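Local coordinates for probable spore coat polysaccharide biosynthesis protein E (Chromobacterium violaceum ATCC 12472, PDB 3G8R), which probably acts as a sialic acid synthase-like enzyme (N-acylneuraminate-9-phosphate synthase) and binds zinc, at residues V299-P304 against L310-W315; N15-V20 against D231-N236. All coordinates share one frame; numbering follows the deposited sequence.

Overall arrangement
The two interactions lie in different domains of the chain. Interaction 2 belongs to the parallel eight-stranded barrel of the NeuB family. It joins the loop after the first barrel strand to the loop after the last. The zinc site is close by: the side chain of N236 is about 9 Å from the metal, and that of N15 is about 5 Å from the zinc ligand H225. Interaction 1 belongs to the SAF domain at the C-terminal end of this chain and lies away from that site. The centres of the two interactions are 72 Å apart, and their nearest atoms about 56 Å. Interaction 1 instead borders the second subunit, whose residues contact F303 and N313.

Interaction 1 (V299-P304 against L310-W315); sequences VSFAFP and LTANEW
In the SAF domain at the C-terminal end of this chain, strand 299-302 packs against the short 3-10 turn 312-314 and the tryptophan that follows it. F301 sits at the centre of the contact. Its ring presents an edge to the face of W315, a T-shaped pair. The F301 ring and the five-membered ring of W315 have centroids 4.9 Å apart and planes at 65°. F301 CZ comes closest, lying over the pyrrole part of the indole. F301 CE1 is 3.7 Å from W315 CG. Next to CE1 on the same side of the ring, F301 CD1 is 4.0 Å from A312 CB, which lies obliquely to the ring.

V299 meets the other end of the indole. Its CG2 is 3.8 Å from W315 CZ2. The methyl makes an off-centre CH-pi contact, 4.3 Å from V299 CG2 to the centroid of the six-membered ring of W315. CG of W315 is anti to its backbone N (chi1 -169°), which carries the indole toward the strand and sets it against both residues.

The turn has its own polar brace. E314 OE2 accepts from T311 N at 2.9 Å, from above the carboxylate plane. The same oxygen takes T311 OG1 through its anti lone pair. Strand 281-284 pairs with strand 299-302 and places V282 against V299 and F301. The second subunit contributes at the turn, where its T123 OG1 and C120 O accept from N313 ND2.

The contact between strand and turn is therefore apolar and mainly aromatic. It depends on the fit of ring edge, methyl groups and indole, while the hydrogen bonds from T311 to E314 tie the turn together locally.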
loop_
_atom_site.group_PDB
_atom_site.type_symbol
_atom_site.label_atom_id
_atom_site.label_comp_id
_atom_site.label_asym_id
_atom_site.label_seq_id
_atom_site.Cartn_x
_atom_site.Cartn_y
_atom_site.Cartn_z
ATOM N N VAL A 299 -13.297 38.727 -24.692
ATOM C CA VAL A 299 -12.295 37.649 -24.571
ATOM C C VAL A 299 -12.813 36.273 -24.979
ATOM O O VAL A 299 -14.003 36.007 -24.920
ATOM C CB VAL A 299 -11.803 37.420 -23.148
ATOM C CG1 VAL A 299 -11.346 38.687 -22.499
ATOM C CG2 VAL A 299 -12.902 36.741 -22.336
ATOM N N SER A 300 -11.882 35.392 -25.327
ATOM C CA SER A 300 -12.149 33.992 -25.565
ATOM C C SER A 300 -10.972 33.139 -25.063
ATOM O O SER A 300 -9.885 33.633 -24.804
ATOM C CB SER A 300 -12.393 33.751 -27.060
ATOM O OG SER A 300 -11.187 33.826 -27.821
ATOM N N PHE A 301 -11.192 31.846 -24.935
ATOM C CA PHE A 301 -10.146 30.989 -24.429
ATOM C C PHE A 301 -9.676 30.076 -25.522
ATOM O O PHE A 301 -10.473 29.583 -26.300
ATOM C CB PHE A 301 -10.649 30.178 -23.240
ATOM C CG PHE A 301 -11.367 30.997 -22.242
ATOM C CD1 PHE A 301 -10.712 32.020 -21.560
ATOM C CD2 PHE A 301 -12.703 30.809 -22.023
ATOM C CE1 PHE A 301 -11.381 32.804 -20.647
ATOM C CE2 PHE A 301 -13.374 31.595 -21.134
ATOM C CZ PHE A 301 -12.712 32.585 -20.433
ATOM N N ALA A 302 -8.383 29.816 -25.561
ATOM C CA ALA A 302 -7.812 29.037 -26.626
ATOM C C ALA A 302 -6.416 28.744 -26.216
ATOM O O ALA A 302 -5.853 29.459 -25.404
ATOM C CB ALA A 302 -7.827 29.826 -27.891
ATOM N N PHE A 303 -5.849 27.699 -26.780
ATOM C CA PHE A 303 -4.508 27.305 -26.441
ATOM C C PHE A 303 -3.558 27.396 -27.625
ATOM O O PHE A 303 -4.008 27.346 -28.784
ATOM C CB PHE A 303 -4.586 25.889 -25.911
ATOM C CG PHE A 303 -3.679 24.909 -26.578
ATOM C CD1 PHE A 303 -2.727 24.216 -25.825
ATOM C CD2 PHE A 303 -3.825 24.599 -27.927
ATOM C CE1 PHE A 303 -1.859 23.256 -26.425
ATOM C CE2 PHE A 303 -2.977 23.626 -28.554
ATOM C CZ PHE A 303 -1.990 22.959 -27.786
ATOM N N PRO A 304 -2.229 27.461 -27.351
ATOM C CA PRO A 304 -1.571 27.435 -26.045
ATOM C C PRO A 304 -1.186 28.843 -25.615
ATOM O O PRO A 304 -1.199 29.744 -26.434
ATOM C CB PRO A 304 -0.338 26.625 -26.321
ATOM C CG PRO A 304 0.021 27.011 -27.660
ATOM C CD PRO A 304 -1.241 27.274 -28.420
ATOM N N LEU A 310 -2.482 35.777 -19.674
ATOM C CA LEU A 310 -3.434 35.393 -18.676
ATOM C C LEU A 310 -4.048 34.107 -19.229
ATOM O O LEU A 310 -4.290 33.998 -20.436
ATOM C CB LEU A 310 -4.476 36.498 -18.516
ATOM C CG LEU A 310 -5.652 36.158 -17.598
ATOM C CD1 LEU A 310 -5.299 36.530 -16.206
ATOM C CD2 LEU A 310 -6.936 36.834 -18.004
ATOM N N THR A 311 -4.239 33.125 -18.350
ATOM C CA THR A 311 -4.826 31.828 -18.699
ATOM C C THR A 311 -6.215 31.693 -18.113
ATOM O O THR A 311 -6.586 32.417 -17.199
ATOM C CB THR A 311 -3.989 30.666 -18.162
ATOM O OG1 THR A 311 -4.279 30.472 -16.781
ATOM C CG2 THR A 311 -2.533 30.968 -18.293
ATOM N N ALA A 312 -6.961 30.728 -18.628
ATOM C CA ALA A 312 -8.346 30.500 -18.270
ATOM C C ALA A 312 -8.422 30.079 -16.830
ATOM O O ALA A 312 -9.388 30.394 -16.121
ATOM C CB ALA A 312 -8.928 29.433 -19.154
ATOM N N ASN A 313 -7.381 29.384 -16.390
ATOM C CA ASN A 313 -7.233 29.035 -14.992
ATOM C C ASN A 313 -7.253 30.214 -14.022
ATOM O O ASN A 313 -7.158 30.024 -12.816
ATOM C CB ASN A 313 -5.979 28.207 -14.817
ATOM C CG ASN A 313 -6.041 26.927 -15.605
ATOM O OD1 ASN A 313 -6.176 26.945 -16.842
ATOM N ND2 ASN A 313 -5.970 25.797 -14.901
ATOM N N GLU A 314 -7.373 31.428 -14.559
ATOM C CA GLU A 314 -7.351 32.645 -13.755
ATOM C C GLU A 314 -8.572 33.517 -14.043
ATOM O O GLU A 314 -8.713 34.602 -13.472
ATOM C CB GLU A 314 -6.063 33.429 -13.992
ATOM C CG GLU A 314 -4.800 32.602 -13.847
ATOM C CD GLU A 314 -3.578 33.272 -14.488
ATOM O OE1 GLU A 314 -2.990 34.149 -13.809
ATOM O OE2 GLU A 314 -3.203 32.940 -15.653
ATOM N N TRP A 315 -9.448 33.029 -14.923
ATOM C CA TRP A 315 -10.629 33.775 -15.345
ATOM C C TRP A 315 -11.700 33.566 -14.325
ATOM O O TRP A 315 -11.561 32.668 -13.521
ATOM C CB TRP A 315 -11.115 33.314 -16.708
ATOM C CG TRP A 315 -12.152 34.218 -17.270
ATOM C CD1 TRP A 315 -13.472 33.921 -17.479
ATOM C CD2 TRP A 315 -11.982 35.574 -17.672
ATOM N NE1 TRP A 315 -14.135 35.003 -17.996
ATOM C CE2 TRP A 315 -13.241 36.034 -18.132
ATOM C CE3 TRP A 315 -10.881 36.457 -17.692
ATOM C CZ2 TRP A 315 -13.436 37.329 -18.605
ATOM C CZ3 TRP A 315 -11.071 37.745 -18.149
ATOM C CH2 TRP A 315 -12.340 38.167 -18.612
#

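Interaction 2 (N15-V20 against D231-N236); sequences NHMGNV and DQYGIN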
loop_
_atom_site.group_PDB
_atom_site.type_symbol
_atom_site.label_atom_id
_atom_site.label_comp_id
_atom_site.label_asym_id
_atom_site.label_seq_id
_atom_site.Cartn_x
_atom_site.Cartn_y
_atom_site.Cartn_z
ATOM N N ASN A 15 17.036 -22.255 13.418
ATOM C CA ASN A 15 17.820 -22.585 12.225
ATOM C C ASN A 15 19.334 -22.578 12.431
ATOM O O ASN A 15 20.098 -22.791 11.473
ATOM C CB ASN A 15 17.451 -21.683 11.049
ATOM C CG ASN A 15 15.996 -21.773 10.685
ATOM O OD1 ASN A 15 15.410 -22.850 10.662
ATOM N ND2 ASN A 15 15.398 -20.630 10.400
ATOM N N HIS A 16 19.771 -22.320 13.663
ATOM C CA HIS A 16 21.164 -22.543 14.010
ATOM C C HIS A 16 21.383 -24.045 14.024
ATOM O O HIS A 16 22.515 -24.530 13.998
ATOM C CB HIS A 16 21.481 -21.955 15.378
ATOM C CG HIS A 16 20.485 -22.314 16.434
ATOM N ND1 HIS A 16 19.576 -21.413 16.934
ATOM C CD2 HIS A 16 20.267 -23.473 17.097
ATOM C CE1 HIS A 16 18.843 -21.996 17.866
ATOM N NE2 HIS A 16 19.240 -23.249 17.983
HETATM N N MSE A 17 20.265 -24.764 14.080
HETATM C CA MSE A 17 20.223 -26.215 13.945
HETATM C C MSE A 17 20.840 -26.970 15.125
HETATM O O MSE A 17 21.213 -28.132 14.979
HETATM C CB MSE A 17 20.848 -26.676 12.620
HETATM C CG MSE A 17 20.229 -26.083 11.375
HETATM SE SE MSE A 17 18.453 -26.353 11.046
HETATM C CE MSE A 17 18.241 -28.120 11.203
ATOM N N GLY A 18 20.924 -26.313 16.284
ATOM C CA GLY A 18 21.634 -26.833 17.445
ATOM C C GLY A 18 23.126 -26.517 17.459
ATOM O O GLY A 18 23.853 -26.939 18.384
ATOM N N ASN A 19 23.590 -25.763 16.460
ATOM C CA ASN A 19 25.027 -25.572 16.235
ATOM C C ASN A 19 25.431 -24.094 16.220
ATOM O O ASN A 19 24.915 -23.351 15.405
ATOM C CB ASN A 19 25.438 -26.276 14.926
ATOM C CG ASN A 19 26.918 -26.109 14.593
ATOM O OD1 ASN A 19 27.567 -25.149 15.023
ATOM N ND2 ASN A 19 27.451 -27.032 13.790
ATOM N N VAL A 20 26.367 -23.690 17.089
ATOM C CA VAL A 20 26.794 -22.286 17.200
ATOM C C VAL A 20 27.687 -21.758 16.076
ATOM O O VAL A 20 27.459 -20.666 15.573
ATOM C CB VAL A 20 27.512 -21.999 18.527
ATOM C CG1 VAL A 20 28.219 -20.618 18.479
ATOM C CG2 VAL A 20 26.539 -22.069 19.674
ATOM N N ASP A 231 25.711 -27.875 2.486
ATOM C CA ASP A 231 25.777 -29.309 2.275
ATOM C C ASP A 231 25.817 -29.929 3.676
ATOM O O ASP A 231 26.614 -29.525 4.535
ATOM C CB ASP A 231 26.966 -29.710 1.379
ATOM C CG ASP A 231 28.206 -28.804 1.558
ATOM O OD1 ASP A 231 28.934 -28.619 0.541
ATOM O OD2 ASP A 231 28.456 -28.291 2.693
ATOM N N GLN A 232 24.915 -30.882 3.907
ATOM C CA GLN A 232 24.546 -31.348 5.260
ATOM C C GLN A 232 24.064 -30.188 6.180
ATOM O O GLN A 232 24.686 -29.926 7.217
ATOM C CB GLN A 232 25.653 -32.212 5.945
ATOM C CG GLN A 232 26.832 -32.809 5.059
ATOM C CD GLN A 232 26.404 -33.789 3.937
ATOM O OE1 GLN A 232 25.461 -34.578 4.090
ATOM N NE2 GLN A 232 27.123 -33.741 2.811
ATOM N N TYR A 233 23.021 -29.472 5.705
ATOM C CA TYR A 233 22.036 -28.601 6.437
ATOM C C TYR A 233 21.029 -28.084 5.418
ATOM O O TYR A 233 21.384 -27.341 4.494
ATOM C CB TYR A 233 22.613 -27.393 7.218
ATOM C CG TYR A 233 23.162 -27.744 8.600
ATOM C CD1 TYR A 233 22.477 -28.616 9.466
ATOM C CD2 TYR A 233 24.390 -27.224 9.034
ATOM C CE1 TYR A 233 23.021 -28.969 10.736
ATOM C CE2 TYR A 233 24.930 -27.555 10.292
ATOM C CZ TYR A 233 24.248 -28.425 11.142
ATOM O OH TYR A 233 24.808 -28.734 12.374
ATOM N N GLY A 234 19.774 -28.495 5.579
ATOM C CA GLY A 234 18.699 -27.999 4.722
ATOM C C GLY A 234 18.119 -26.673 5.197
ATOM O O GLY A 234 18.601 -26.061 6.168
ATOM N N ILE A 235 17.083 -26.221 4.505
ATOM C CA ILE A 235 16.371 -25.024 4.923
ATOM C C ILE A 235 14.886 -25.256 4.738
ATOM O O ILE A 235 14.465 -25.965 3.798
ATOM C CB ILE A 235 16.841 -23.763 4.148
ATOM C CG1 ILE A 235 16.407 -22.502 4.873
ATOM C CG2 ILE A 235 16.375 -23.763 2.662
ATOM C CD1 ILE A 235 17.170 -21.259 4.417
ATOM N N ASN A 236 14.080 -24.677 5.621
ATOM C CA ASN A 236 12.665 -24.813 5.405
ATOM C C ASN A 236 12.091 -23.822 4.422
ATOM O O ASN A 236 12.770 -22.981 3.843
ATOM C CB ASN A 236 11.867 -24.849 6.700
ATOM C CG ASN A 236 12.256 -23.761 7.652
ATOM O OD1 ASN A 236 13.286 -23.850 8.310
ATOM N ND2 ASN A 236 11.444 -22.732 7.739
#
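M17, a selenomethionine, lies over one face of the Y233 ring. Its CG makes a CH-pi contact, 4.3 Å from the ring centroid and 27° off the ring normal. M17 CB is 3.7 Å from Y233 CE1. M17 and Y233 lie alongside each other, pointing opposite ways. At the far end of the ring, N19 ND2 gives a weak hydrogen bond of 3.4 Å to Y233 OH. The N19 amide plane stands 78° from the ring plane. On the zinc side the N15 and N236 side chains come close, crossing at about a right angle.

With CG of N19 anti to the backbone N (chi1 179°), the amide reaches both ways: ND2 to Y233, and OD1, more firmly, to H22 N at the start of helix 21-33. A type I' turn from H16 to N19 is closed by N19 N to H16 O at 3.0 Å. N15 is held from both ends of its amide: ND2 bonds V226 O, and OD1 accepts from R69 NH2.

In TIM barrels the loops at the C-terminal ends of the strands surround the active site. This contact joins two such loops, after the first and last strands, beside the zinc ligands H202 and H225.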